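Local coordinates for protein carboxylesterase SOBER1 (Arabidopsis thaliana, PDB 6AVX) that hydrolyses carboxylic esters with a preference for short acyl chains, shows phospholipase A2 activity, and dampens the plant hypersensitive response triggered by the bacterial effector AvrBsT, at residues F7-H12 / L39-P44. The protein carries 1 engineered substitution. Sequence-based numbering, arbitrary orientation.
Sequences FILWLH and LFPSAP
The H12 ring meets residues 41-43 with its edge: the A43 N-H, the CA of S42 and the carbonyl O of P41 all lie close to its plane, while the W59 ring also meets it. One face of the F40 ring carries the CB of W10, 3.3 Å from F40 CE1; the indole runs nearly parallel to that ring but slid aside, with the five-membered ring centroid 5.2 Å from the phenyl centroid and little overlap. This is the border of the parallel alpha/beta-hydrolase sheet, where strand 7-11 pairs with the outermost strand 37-39 and the backbone beyond it peels off. L39 is held by both its backbone groups, its N donating to I8 O (2.9 Å) and its O accepting from W10 N in an almost straight bond. Side chains of F7, L9 and L39 gather on the same side, toward helix 75-94, and L39 CB packs 3.9 Å from F7 CZ. With CG anti to the backbone N (chi1 -180°), L9 brings CD1 to 3.5 Å from P41 CD, and L11 CD2 touches CG of the same proline. Beyond F40 the two segments diverge, and one water bridges the gap, donating to W10 O and P41 O and accepting from H12 N. The side chain of H12 is about 9 Å from that of S108, the probable nucleophile, so the contact runs from the sheet border toward the active site. With chi1 67°, CG of H12 stands between the backbone N and the carbonyl carbon, and the ring reaches segment 39-44. There A43 N donates to H12 NE2 over 2.9 Å at 169°, which makes NE2 the unprotonated ring nitrogen, while A43 CB sits 3.6 Å from H12 CE1.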
ATOM      1  N   PHE A   7      -7.318   3.869  12.884  1.00  7.33           N
ATOM      2  CA  PHE A   7      -5.944   4.264  12.614  1.00  6.57           C
ATOM      3  C   PHE A   7      -5.682   4.037  11.136  1.00  6.96           C
ATOM      4  O   PHE A   7      -5.931   2.938  10.623  1.00  7.97           O
ATOM      5  CB  PHE A   7      -4.995   3.387  13.430  1.00  8.45           C
ATOM      6  CG  PHE A   7      -3.546   3.662  13.176  1.00  8.82           C
ATOM      7  CD1 PHE A   7      -2.956   4.808  13.657  1.00  9.44           C
ATOM      8  CD2 PHE A   7      -2.769   2.768  12.465  1.00  9.67           C
ATOM      9  CE1 PHE A   7      -1.621   5.070  13.422  1.00 13.19           C
ATOM     10  CE2 PHE A   7      -1.429   3.022  12.234  1.00 12.34           C
ATOM     11  CZ  PHE A   7      -0.858   4.173  12.707  1.00 11.58           C
ATOM     12  N   ILE A   8      -5.185   5.059  10.453  1.00  5.86           N
ATOM     13  CA  ILE A   8      -4.901   4.997   9.019  1.00  6.29           C
ATOM     14  C   ILE A   8      -3.441   5.368   8.824  1.00  6.48           C
ATOM     15  O   ILE A   8      -3.035   6.507   9.107  1.00  7.26           O
ATOM     16  CB  ILE A   8      -5.813   5.924   8.201  1.00  6.53           C
ATOM     17  CG1 ILE A   8      -7.285   5.640   8.532  1.00  7.98           C
ATOM     18  CG2 ILE A   8      -5.533   5.743   6.725  1.00  7.72           C
ATOM     19  CD1 ILE A   8      -8.279   6.569   7.855  1.00  9.53           C
ATOM     20  N   LEU A   9      -2.657   4.410   8.342  1.00  6.11           N
ATOM     21  CA  LEU A   9      -1.255   4.600   8.022  1.00  5.70           C
ATOM     22  C   LEU A   9      -1.157   4.817   6.521  1.00  5.68           C
ATOM     23  O   LEU A   9      -1.633   3.982   5.747  1.00  8.05           O
ATOM     24  CB  LEU A   9      -0.490   3.336   8.415  1.00  6.43           C
ATOM     25  CG  LEU A   9       1.009   3.361   8.149  1.00  7.34           C
ATOM     26  CD1 LEU A   9       1.659   4.451   8.964  1.00  9.30           C
ATOM     27  CD2 LEU A   9       1.642   2.017   8.423  1.00  7.82           C
ATOM     28  N   TRP A  10      -0.560   5.926   6.098  1.00  5.35           N
ATOM     29  CA  TRP A  10      -0.391   6.250   4.687  1.00  5.65           C
ATOM     30  C   TRP A  10       1.084   6.232   4.331  1.00  5.69           C
ATOM     31  O   TRP A  10       1.871   6.934   4.968  1.00  6.29           O
ATOM     32  CB  TRP A  10      -0.957   7.632   4.356  1.00  7.84           C
ATOM     33  CG  TRP A  10      -0.938   7.871   2.872  1.00  8.84           C
ATOM     34  CD1 TRP A  10       0.129   8.240   2.107  1.00 10.83           C
ATOM     35  CD2 TRP A  10      -2.030   7.676   1.968  1.00 10.01           C
ATOM     36  NE1 TRP A  10      -0.235   8.291   0.776  1.00 11.59           N
ATOM     37  CE2 TRP A  10      -1.554   7.956   0.671  1.00 10.69           C
ATOM     38  CE3 TRP A  10      -3.364   7.323   2.129  1.00 10.43           C
ATOM     39  CZ2 TRP A  10      -2.371   7.879  -0.454  1.00 12.65           C
ATOM     40  CZ3 TRP A  10      -4.175   7.242   1.000  1.00 12.40           C
ATOM     41  CH2 TRP A  10      -3.674   7.530  -0.262  1.00 13.70           C
ATOM     42  N   LEU A  11       1.449   5.486   3.291  1.00  5.16           N
ATOM     43  CA  LEU A  11       2.835   5.283   2.884  1.00  4.78           C
ATOM     44  C   LEU A  11       3.076   5.964   1.544  1.00  5.11           C
ATOM     45  O   LEU A  11       2.487   5.579   0.528  1.00  5.73           O
ATOM     46  CB  LEU A  11       3.130   3.790   2.788  1.00  5.39           C
ATOM     47  CG  LEU A  11       2.875   3.023   4.084  1.00  5.47           C
ATOM     48  CD1 LEU A  11       3.048   1.538   3.910  1.00  7.70           C
ATOM     49  CD2 LEU A  11       3.749   3.550   5.229  1.00  8.34           C
ATOM     50  N   HIS A  12       3.953   6.970   1.545  1.00  5.45           N
ATOM     51  CA  HIS A  12       4.251   7.767   0.367  1.00  5.43           C
ATOM     52  C   HIS A  12       5.023   6.957  -0.677  1.00  5.21           C
ATOM     53  O   HIS A  12       5.539   5.870  -0.422  1.00  6.23           O
ATOM     54  CB  HIS A  12       5.045   9.017   0.776  1.00  5.40           C
ATOM     55  CG  HIS A  12       6.421   8.727   1.304  1.00  5.48           C
ATOM     56  ND1 HIS A  12       7.472   8.371   0.485  1.00  5.22           N
ATOM     57  CD2 HIS A  12       6.916   8.736   2.563  1.00  5.27           C
ATOM     58  CE1 HIS A  12       8.555   8.172   1.229  1.00  5.67           C
ATOM     59  NE2 HIS A  12       8.247   8.393   2.491  1.00  6.16           N
ATOM     60  N   LEU A  39      -1.367   8.542  10.291  1.00  6.39           N
ATOM     61  CA  LEU A  39       0.078   8.619  10.416  1.00  6.94           C
ATOM     62  C   LEU A  39       0.708   8.546   9.039  1.00  6.69           C
ATOM     63  O   LEU A  39       0.389   7.656   8.249  1.00  6.74           O
ATOM     64  CB  LEU A  39       0.598   7.496  11.305  1.00  7.64           C
ATOM     65  CG  LEU A  39       2.071   7.606  11.652  1.00  9.49           C
ATOM     66  CD1 LEU A  39       2.346   8.820  12.532  1.00 13.13           C
ATOM     67  CD2 LEU A  39       2.529   6.344  12.349  1.00 12.86           C
ATOM     68  N   PHE A  40       1.576   9.507   8.756  1.00  5.85           N
ATOM     69  CA  PHE A  40       2.262   9.628   7.476  1.00  6.58           C
ATOM     70  C   PHE A  40       3.760   9.574   7.754  1.00  7.12           C
ATOM     71  O   PHE A  40       4.410  10.623   7.869  1.00  7.56           O
ATOM     72  CB  PHE A  40       1.913  10.952   6.801  1.00  7.39           C
ATOM     73  CG  PHE A  40       0.495  11.032   6.281  1.00  6.97           C
ATOM     74  CD1 PHE A  40       0.238  10.867   4.945  1.00  7.53           C
ATOM     75  CD2 PHE A  40      -0.576  11.288   7.136  1.00  6.77           C
ATOM     76  CE1 PHE A  40      -1.053  10.942   4.458  1.00  8.11           C
ATOM     77  CE2 PHE A  40      -1.869  11.380   6.634  1.00  7.56           C
ATOM     78  CZ  PHE A  40      -2.092  11.203   5.308  1.00  8.16           C
ATOM     79  N   PRO A  41       4.341   8.379   7.869  1.00  6.25           N
ATOM     80  CA  PRO A  41       5.784   8.259   8.125  1.00  6.19           C
ATOM     81  C   PRO A  41       6.584   8.642   6.893  1.00  6.38           C
ATOM     82  O   PRO A  41       6.050   8.765   5.784  1.00  6.94           O
ATOM     83  CB  PRO A  41       5.962   6.777   8.465  1.00  7.77           C
ATOM     84  CG  PRO A  41       4.871   6.109   7.699  1.00  6.96           C
ATOM     85  CD  PRO A  41       3.699   7.061   7.805  1.00  6.16           C
ATOM     86  N   SER A  42       7.902   8.796   7.077  1.00  5.69           N
ATOM     87  CA  SER A  42       8.808   9.107   5.980  1.00  6.26           C
ATOM     88  C   SER A  42       9.856   8.014   5.850  1.00  6.38           C
ATOM     89  O   SER A  42      10.474   7.617   6.846  1.00  6.69           O
ATOM     90  CB  SER A  42       9.501  10.440   6.210  1.00  6.64           C
ATOM     91  OG  SER A  42       8.569  11.493   6.102  1.00  7.48           O
ATOM     92  N   ALA A  43      10.063   7.547   4.633  1.00  5.68           N
ATOM     93  CA  ALA A  43      11.037   6.508   4.389  1.00  5.78           C
ATOM     94  C   ALA A  43      12.451   7.039   4.640  1.00  6.04           C
ATOM     95  O   ALA A  43      12.717   8.232   4.483  1.00  6.11           O
ATOM     96  CB  ALA A  43      10.956   6.025   2.941  1.00  6.32           C
ATOM     97  N   PRO A  44      13.393   6.165   4.968  1.00  5.81           N
ATOM     98  CA  PRO A  44      14.789   6.588   5.089  1.00  4.75           C
ATOM     99  C   PRO A  44      15.364   6.992   3.753  1.00  5.43           C
ATOM    100  O   PRO A  44      14.864   6.632   2.682  1.00  6.12           O
ATOM    101  CB  PRO A  44      15.510   5.334   5.600  1.00  6.11           C
ATOM    102  CG  PRO A  44      14.430   4.425   6.110  1.00  6.34           C
ATOM    103  CD  PRO A  44      13.250   4.722   5.213  1.00  6.10           C
TER
HETATM  104  O   HOH W   1       3.916   8.474   4.071  1.00  6.84           O